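Local coordinates for aminopentol aminotransferase (Sphingopyxis macrogoltabida, PDB 6HBS), which transfers the amino group of aminopentol (hydrolysed fumonisin B1) to pyruvate, using pyridoxal 5'-phosphate, as a step in fumonisin degradation, at residues P33-F38 with G369-P374; I56-A61 with T390-A395. One frame throughout, in Å; residues are numbered along the deposited sequence.

Contact 1 (P33-F38 with G369-P374)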
ATOM      1  N   PRO A  33       0.861 -28.859   8.579  1.00 35.26           N
ATOM      2  CA  PRO A  33       1.670 -28.241   9.631  1.00 37.36           C
ATOM      3  C   PRO A  33       3.170 -28.203   9.318  1.00 34.31           C
ATOM      4  O   PRO A  33       3.894 -27.421   9.913  1.00 34.07           O
ATOM      5  CB  PRO A  33       1.354 -29.113  10.865  1.00 39.56           C
ATOM      6  CG  PRO A  33       0.977 -30.456  10.280  1.00 36.02           C
ATOM      7  CD  PRO A  33       0.205 -30.097   9.028  1.00 38.17           C
ATOM      8  N   GLU A  34       3.606 -29.018   8.351  1.00 33.18           N
ATOM      9  CA  GLU A  34       4.998 -29.079   7.923  1.00 33.17           C
ATOM     10  C   GLU A  34       5.434 -27.792   7.213  1.00 29.12           C
ATOM     11  O   GLU A  34       6.626 -27.541   7.087  1.00 26.48           O
ATOM     12  CB  GLU A  34       5.206 -30.262   6.973  1.00 37.69           C
ATOM     13  CG  GLU A  34       5.012 -31.612   7.650  1.00 41.93           C
ATOM     14  CD  GLU A  34       3.654 -32.264   7.494  1.00 42.24           C
ATOM     15  OE1 GLU A  34       2.653 -31.549   7.288  1.00 41.67           O
ATOM     16  OE2 GLU A  34       3.606 -33.498   7.590  1.00 48.11           O
ATOM     17  N   PHE A  35       4.484 -27.028   6.670  1.00 26.51           N
ATOM     18  CA  PHE A  35       4.808 -25.812   5.922  1.00 23.79           C
ATOM     19  C   PHE A  35       5.401 -24.789   6.888  1.00 24.74           C
ATOM     20  O   PHE A  35       4.791 -24.474   7.907  1.00 24.79           O
ATOM     21  CB  PHE A  35       3.594 -25.275   5.162  1.00 23.02           C
ATOM     22  CG  PHE A  35       3.380 -25.952   3.833  1.00 22.29           C
ATOM     23  CD1 PHE A  35       2.725 -27.173   3.755  1.00 24.11           C
ATOM     24  CD2 PHE A  35       3.891 -25.402   2.672  1.00 23.70           C
ATOM     25  CE1 PHE A  35       2.559 -27.811   2.529  1.00 24.72           C
ATOM     26  CE2 PHE A  35       3.746 -26.042   1.448  1.00 24.82           C
ATOM     27  CZ  PHE A  35       3.075 -27.251   1.381  1.00 25.71           C
ATOM     28  N   PRO A  36       6.624 -24.283   6.620  1.00 22.14           N
ATOM     29  CA  PRO A  36       7.193 -23.184   7.406  1.00 23.31           C
ATOM     30  C   PRO A  36       6.460 -21.846   7.171  1.00 22.02           C
ATOM     31  O   PRO A  36       6.080 -21.527   6.041  1.00 22.26           O
ATOM     32  CB  PRO A  36       8.634 -23.097   6.890  1.00 23.25           C
ATOM     33  CG  PRO A  36       8.548 -23.589   5.469  1.00 24.69           C
ATOM     34  CD  PRO A  36       7.495 -24.678   5.506  1.00 24.48           C
ATOM     35  N   GLN A  37       6.267 -21.099   8.260  1.00 22.69           N
ATOM     36  CA  GLN A  37       5.651 -19.752   8.231  1.00 21.84           C
ATOM     37  C   GLN A  37       6.704 -18.661   7.968  1.00 21.59           C
ATOM     38  O   GLN A  37       6.461 -17.760   7.159  1.00 21.39           O
ATOM     39  CB  GLN A  37       4.922 -19.466   9.541  1.00 22.21           C
ATOM     40  CG  GLN A  37       4.227 -18.101   9.526  1.00 22.56           C
ATOM     41  CD  GLN A  37       3.143 -17.969   8.490  1.00 21.73           C
ATOM     42  OE1 GLN A  37       1.962 -18.190   8.794  1.00 24.55           O
ATOM     43  NE2 GLN A  37       3.510 -17.595   7.270  1.00 22.59           N
ATOM     44  N   PHE A  38       7.870 -18.755   8.628  1.00 19.22           N
ATOM     45  CA  PHE A  38       8.884 -17.728   8.663  1.00 19.15           C
ATOM     46  C   PHE A  38      10.153 -18.158   7.923  1.00 18.62           C
ATOM     47  O   PHE A  38      10.625 -19.254   8.135  1.00 20.80           O
ATOM     48  CB  PHE A  38       9.197 -17.392  10.121  1.00 19.99           C
ATOM     49  CG  PHE A  38       8.039 -16.739  10.817  1.00 19.54           C
ATOM     50  CD1 PHE A  38       7.687 -15.439  10.487  1.00 19.82           C
ATOM     51  CD2 PHE A  38       7.262 -17.444  11.714  1.00 19.86           C
ATOM     52  CE1 PHE A  38       6.612 -14.829  11.099  1.00 19.99           C
ATOM     53  CE2 PHE A  38       6.174 -16.844  12.319  1.00 21.06           C
ATOM     54  CZ  PHE A  38       5.859 -15.530  12.017  1.00 21.87           C
ATOM     55  N   GLY A 369      12.745 -30.673  -0.558  1.00 24.97           N
ATOM     56  CA  GLY A 369      13.241 -29.338  -0.860  1.00 24.52           C
ATOM     57  C   GLY A 369      12.503 -28.655  -1.999  1.00 21.14           C
ATOM     58  O   GLY A 369      13.108 -27.929  -2.754  1.00 21.51           O
ATOM     59  N   VAL A 370      11.188 -28.863  -2.097  1.00 20.04           N
ATOM     60  CA  VAL A 370      10.363 -28.219  -3.097  1.00 20.95           C
ATOM     61  C   VAL A 370       9.158 -27.622  -2.371  1.00 19.34           C
ATOM     62  O   VAL A 370       8.585 -28.284  -1.523  1.00 20.53           O
ATOM     63  CB  VAL A 370       9.913 -29.225  -4.168  1.00 21.66           C
ATOM     64  CG1 VAL A 370       8.795 -28.706  -5.052  1.00 22.42           C
ATOM     65  CG2 VAL A 370      11.098 -29.691  -4.993  1.00 21.67           C
ATOM     66  N   TYR A 371       8.844 -26.361  -2.683  1.00 19.68           N
ATOM     67  CA  TYR A 371       7.665 -25.706  -2.155  1.00 18.76           C
ATOM     68  C   TYR A 371       6.639 -25.603  -3.281  1.00 18.11           C
ATOM     69  O   TYR A 371       6.767 -24.773  -4.166  1.00 19.17           O
ATOM     70  CB  TYR A 371       8.004 -24.319  -1.593  1.00 20.06           C
ATOM     71  CG  TYR A 371       6.961 -23.704  -0.687  1.00 19.31           C
ATOM     72  CD1 TYR A 371       5.707 -23.334  -1.164  1.00 20.33           C
ATOM     73  CD2 TYR A 371       7.235 -23.468   0.655  1.00 20.25           C
ATOM     74  CE1 TYR A 371       4.753 -22.754  -0.326  1.00 20.29           C
ATOM     75  CE2 TYR A 371       6.296 -22.882   1.503  1.00 20.47           C
ATOM     76  CZ  TYR A 371       5.055 -22.519   1.005  1.00 19.26           C
ATOM     77  OH  TYR A 371       4.150 -21.953   1.838  1.00 19.84           O
ATOM     78  N   VAL A 372       5.591 -26.414  -3.176  1.00 19.30           N
ATOM     79  CA  VAL A 372       4.436 -26.361  -4.050  1.00 19.52           C
ATOM     80  C   VAL A 372       3.180 -26.226  -3.175  1.00 19.98           C
ATOM     81  O   VAL A 372       3.199 -26.506  -1.973  1.00 21.30           O
ATOM     82  CB  VAL A 372       4.337 -27.613  -4.937  1.00 21.14           C
ATOM     83  CG1 VAL A 372       5.405 -27.637  -6.003  1.00 23.08           C
ATOM     84  CG2 VAL A 372       4.333 -28.895  -4.113  1.00 21.42           C
ATOM     85  N   HIS A 373       2.079 -25.800  -3.792  1.00 20.35           N
ATOM     86  CA  HIS A 373       0.920 -25.349  -3.055  1.00 20.97           C
ATOM     87  C   HIS A 373      -0.289 -26.184  -3.426  1.00 20.70           C
ATOM     88  O   HIS A 373      -0.585 -26.324  -4.604  1.00 21.04           O
ATOM     89  CB  HIS A 373       0.672 -23.860  -3.299  1.00 21.87           C
ATOM     90  CG  HIS A 373      -0.155 -23.203  -2.237  1.00 23.70           C
ATOM     91  ND1 HIS A 373      -1.454 -23.580  -1.945  1.00 22.51           N
ATOM     92  CD2 HIS A 373       0.109 -22.139  -1.448  1.00 25.44           C
ATOM     93  CE1 HIS A 373      -1.917 -22.829  -0.967  1.00 22.51           C
ATOM     94  NE2 HIS A 373      -0.973 -21.935  -0.636  1.00 23.35           N
ATOM     95  N   PRO A 374      -1.011 -26.762  -2.438  1.00 21.70           N
ATOM     96  CA  PRO A 374      -2.160 -27.613  -2.734  1.00 23.00           C
ATOM     97  C   PRO A 374      -3.492 -26.914  -3.037  1.00 24.46           C
ATOM     98  O   PRO A 374      -4.409 -27.626  -3.474  1.00 22.56           O
ATOM     99  CB  PRO A 374      -2.304 -28.415  -1.432  1.00 22.48           C
ATOM    100  CG  PRO A 374      -1.877 -27.465  -0.378  1.00 21.24           C
ATOM    101  CD  PRO A 374      -0.707 -26.741  -0.998  1.00 21.66           C
TER
HETATM  102  O   HOH W   1       5.000 -20.559   3.823  1.00 20.85           O
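F35 and Y371 form a buried T-shaped stack that joins the loop between helix 5-17 and strand 39-43 to strand 370-371, an outermost strand, within this chain, of the small four-stranded sheet in this class-III aminotransferase. The edge of F35 is turned to the face of Y371: the ring centroids are 5.1 Å apart and the planes stand at 80°. Atoms CD2 and CE2 of F35 do the touching, F35 CD2 coming to 3.5 Å from Y371 CZ, off-centre and near the hydroxyl-bearing rim. In Y371 CG is anti to the backbone N (chi1 -164°), which swings the phenol out to the loop. Its OH is thereby linked to the loop backbone through one water, 2.6 Å from Y371 OH, which donates to P36 O. A phenylalanine here would probably leave that water without its phenol partner and so cost P36 O its link to strand 370-371. Around the pair, L366 of helix 356-367 packs on F35, and T89 of the second subunit touches Y371. Helix 356-367 ends in a Schellman motif whose C-prime residue is G369, with the positive phi of such a residue (75°). Further along the F35 ring, P374 CD makes a looser apolar contact, while the carbonyl oxygen of V372 sits at the ring's edge, near its plane, 3.4 Å from F35 CZ.

Contact 2 (I56-A61 with T390-A395)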
ATOM      1  N   ILE A  56      13.168 -25.099  -3.517  1.00 17.89           N
ATOM      2  CA  ILE A  56      12.890 -24.535  -4.812  1.00 17.61           C
ATOM      3  C   ILE A  56      11.454 -23.995  -4.749  1.00 17.87           C
ATOM      4  O   ILE A  56      10.516 -24.738  -4.439  1.00 19.29           O
ATOM      5  CB  ILE A  56      13.086 -25.565  -5.937  1.00 17.70           C
ATOM      6  CG1 ILE A  56      14.503 -26.149  -5.928  1.00 20.81           C
ATOM      7  CG2 ILE A  56      12.772 -24.917  -7.268  1.00 17.34           C
ATOM      8  CD1 ILE A  56      14.667 -27.380  -6.818  1.00 22.94           C
ATOM      9  N   ASP A  57      11.300 -22.698  -5.049  1.00 17.61           N
ATOM     10  CA  ASP A  57      10.092 -21.966  -4.679  1.00 17.49           C
ATOM     11  C   ASP A  57       9.136 -21.831  -5.876  1.00 17.05           C
ATOM     12  O   ASP A  57       9.383 -21.036  -6.750  1.00 18.40           O
ATOM     13  CB  ASP A  57      10.494 -20.611  -4.100  1.00 17.75           C
ATOM     14  CG  ASP A  57       9.331 -19.664  -3.860  1.00 17.39           C
ATOM     15  OD1 ASP A  57       8.231 -20.152  -3.537  1.00 17.45           O
ATOM     16  OD2 ASP A  57       9.530 -18.457  -4.100  1.00 19.91           O
ATOM     17  N   TYR A  58       8.016 -22.573  -5.878  1.00 16.77           N
ATOM     18  CA  TYR A  58       7.033 -22.463  -6.965  1.00 17.58           C
ATOM     19  C   TYR A  58       5.914 -21.477  -6.600  1.00 18.09           C
ATOM     20  O   TYR A  58       4.961 -21.352  -7.350  1.00 18.42           O
ATOM     21  CB  TYR A  58       6.522 -23.847  -7.414  1.00 18.17           C
ATOM     22  CG  TYR A  58       7.603 -24.601  -8.139  1.00 17.73           C
ATOM     23  CD1 TYR A  58       7.878 -24.324  -9.465  1.00 20.16           C
ATOM     24  CD2 TYR A  58       8.444 -25.463  -7.471  1.00 19.54           C
ATOM     25  CE1 TYR A  58       8.917 -24.957 -10.138  1.00 21.38           C
ATOM     26  CE2 TYR A  58       9.509 -26.082  -8.114  1.00 21.83           C
ATOM     27  CZ  TYR A  58       9.722 -25.859  -9.466  1.00 21.60           C
ATOM     28  OH  TYR A  58      10.760 -26.439 -10.132  1.00 21.02           O
ATOM     29  N   MET A  59       6.062 -20.727  -5.503  1.00 18.40           N
ATOM     30  CA  MET A  59       5.139 -19.599  -5.244  1.00 18.93           C
ATOM     31  C   MET A  59       5.687 -18.289  -5.810  1.00 17.95           C
ATOM     32  O   MET A  59       4.930 -17.364  -6.064  1.00 17.81           O
ATOM     33  CB  MET A  59       4.881 -19.394  -3.756  1.00 18.57           C
ATOM     34  CG  MET A  59       4.236 -20.535  -3.068  1.00 20.98           C
ATOM     35  SD  MET A  59       3.036 -21.398  -4.077  1.00 26.30           S
ATOM     36  CE  MET A  59       1.749 -20.202  -4.354  1.00 23.19           C
ATOM     37  N   CYS A  60       6.996 -18.207  -6.022  1.00 16.83           N
ATOM     38  CA  CYS A  60       7.647 -16.931  -6.435  1.00 17.32           C
ATOM     39  C   CYS A  60       7.084 -15.774  -5.577  1.00 17.21           C
ATOM     40  O   CYS A  60       6.689 -14.722  -6.075  1.00 16.47           O
ATOM     41  CB  CYS A  60       7.422 -16.592  -7.896  1.00 17.69           C
ATOM     42  SG  CYS A  60       8.126 -17.775  -9.070  1.00 18.65           S
ATOM     43  N   ALA A  61       7.067 -15.994  -4.271  1.00 18.76           N
ATOM     44  CA  ALA A  61       6.648 -14.975  -3.294  1.00 19.99           C
ATOM     45  C   ALA A  61       5.177 -14.571  -3.528  1.00 19.90           C
ATOM     46  O   ALA A  61       4.779 -13.467  -3.181  1.00 18.14           O
ATOM     47  CB  ALA A  61       7.599 -13.797  -3.401  1.00 19.71           C
ATOM     48  N   THR A 390      14.718 -30.567 -12.937  1.00 22.34           N
ATOM     49  CA  THR A 390      15.118 -31.956 -12.774  1.00 23.80           C
ATOM     50  C   THR A 390      15.039 -32.350 -11.309  1.00 23.16           C
ATOM     51  O   THR A 390      14.465 -33.403 -10.988  1.00 22.54           O
ATOM     52  CB  THR A 390      16.524 -32.224 -13.326  1.00 25.69           C
ATOM     53  OG1 THR A 390      16.496 -31.894 -14.706  1.00 28.89           O
ATOM     54  CG2 THR A 390      16.941 -33.666 -13.199  1.00 29.30           C
ATOM     55  N   GLU A 391      15.596 -31.513 -10.424  1.00 23.51           N
ATOM     56  CA  GLU A 391      15.611 -31.807  -8.994  1.00 24.45           C
ATOM     57  C   GLU A 391      14.187 -31.743  -8.422  1.00 23.40           C
ATOM     58  O   GLU A 391      13.845 -32.487  -7.487  1.00 21.69           O
ATOM     59  CB  GLU A 391      16.556 -30.853  -8.247  1.00 29.42           C
ATOM     60  CG  GLU A 391      18.014 -31.279  -8.320  1.00 35.24           C
ATOM     61  CD  GLU A 391      18.271 -32.735  -7.936  1.00 40.56           C
ATOM     62  OE1 GLU A 391      17.975 -33.114  -6.784  1.00 43.42           O
ATOM     63  OE2 GLU A 391      18.699 -33.505  -8.817  1.00 43.65           O
ATOM     64  N   THR A 392      13.349 -30.857  -8.974  1.00 22.06           N
ATOM     65  CA  THR A 392      11.963 -30.792  -8.518  1.00 22.16           C
ATOM     66  C   THR A 392      11.296 -32.164  -8.723  1.00 21.90           C
ATOM     67  O   THR A 392      10.604 -32.691  -7.858  1.00 20.31           O
ATOM     68  CB  THR A 392      11.241 -29.659  -9.248  1.00 22.42           C
ATOM     69  OG1 THR A 392      11.853 -28.431  -8.830  1.00 22.27           O
ATOM     70  CG2 THR A 392       9.763 -29.668  -8.973  1.00 23.06           C
ATOM     71  N   LEU A 393      11.514 -32.711  -9.914  1.00 22.90           N
ATOM     72  CA  LEU A 393      10.840 -33.920 -10.372  1.00 23.91           C
ATOM     73  C   LEU A 393      11.350 -35.144  -9.611  1.00 24.01           C
ATOM     74  O   LEU A 393      10.570 -36.059  -9.390  1.00 27.18           O
ATOM     75  CB  LEU A 393      10.993 -34.071 -11.887  1.00 24.05           C
ATOM     76  CG  LEU A 393      10.136 -33.132 -12.731  1.00 22.59           C
ATOM     77  CD1 LEU A 393      10.613 -33.141 -14.179  1.00 23.62           C
ATOM     78  CD2 LEU A 393       8.648 -33.458 -12.666  1.00 22.56           C
ATOM     79  N   GLU A 394      12.583 -35.114  -9.094  1.00 23.79           N
ATOM     80  CA  GLU A 394      13.028 -36.166  -8.166  1.00 25.86           C
ATOM     81  C   GLU A 394      12.229 -36.088  -6.859  1.00 26.64           C
ATOM     82  O   GLU A 394      11.845 -37.108  -6.293  1.00 24.40           O
ATOM     83  CB  GLU A 394      14.519 -36.063  -7.838  1.00 31.32           C
ATOM     84  CG  GLU A 394      15.416 -35.895  -9.055  1.00 39.87           C
ATOM     85  CD  GLU A 394      16.316 -37.060  -9.443  1.00 49.89           C
ATOM     86  OE1 GLU A 394      17.415 -36.791  -9.991  1.00 55.56           O
ATOM     87  OE2 GLU A 394      15.904 -38.227  -9.235  1.00 53.14           O
ATOM     88  N   ALA A 395      11.964 -34.862  -6.384  1.00 22.89           N
ATOM     89  CA  ALA A 395      11.213 -34.655  -5.146  1.00 23.37           C
ATOM     90  C   ALA A 395       9.755 -35.079  -5.321  1.00 21.29           C
ATOM     91  O   ALA A 395       9.175 -35.708  -4.435  1.00 22.35           O
ATOM     92  CB  ALA A 395      11.300 -33.209  -4.725  1.00 23.71           C
TER
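The hydroxyls of Y58 and T392 meet in a short hydrogen bond, 2.6 Å from Y58 OH to T392 OG1, in which the tyrosine donates. T392 OG1 is itself bonded to D388 O one turn back in its helix, and the two bonds make a relay from phenol through threonine to main-chain carbonyl. The threonine oxygen lies at the edge of the Y58 ring, in its plane, and the two side chains approach from opposite directions. In T392, chi1 of -66° sets OG1 beside its own backbone N and anti to the carbonyl carbon, so that one oxygen can serve both partners; CG2, the other branch, stands off the ring plane, 3.7 Å from Y58 CE2.

The same oxygen has an apolar neighbour, since CD1 of I56 comes to 3.6 Å from T392 OG1 and also lies, more loosely, near CB of E391. The contact thus illustrates how a helix covers a sheet: helix 386-405 packs against strand 54-57 of the small mixed sheet and the turn that follows it, with L321 of helix 310-332 touching both Y58 and T392.

That turn is an Asx turn. The backbone N of M59 donates to D57 OD1 over 3.0 Å, reaching the oxygen from 55° out of the carboxylate plane. D57 OD2 is bonded to Y69 OH and receives a weak bond from A61 N, which is also hydrogen-bonded to T89 OG1 of the second subunit.

Contacts 1 and 2 have their centres about 11 Å apart and alternate along the chain, in the order 33-38, 56-61, 369-374, 390-395. The small four-stranded sheet joins them: strands 54-57 and 370-371 run parallel as neighbours, with probable hydrogen bonds from Y371 N to I56 O and from I56 N to G369 O, each 2.9 Å. Adjacent residues of the short strand serve different partners, Y371 meeting the loop 33-38, between helix 5-17 and strand 39-43, and V370 packing on T392 and A395 of helix 386-405. Early and late parts of the sequence are thus closed into one unit, away from the cofactor site, and both contacts reach the second subunit.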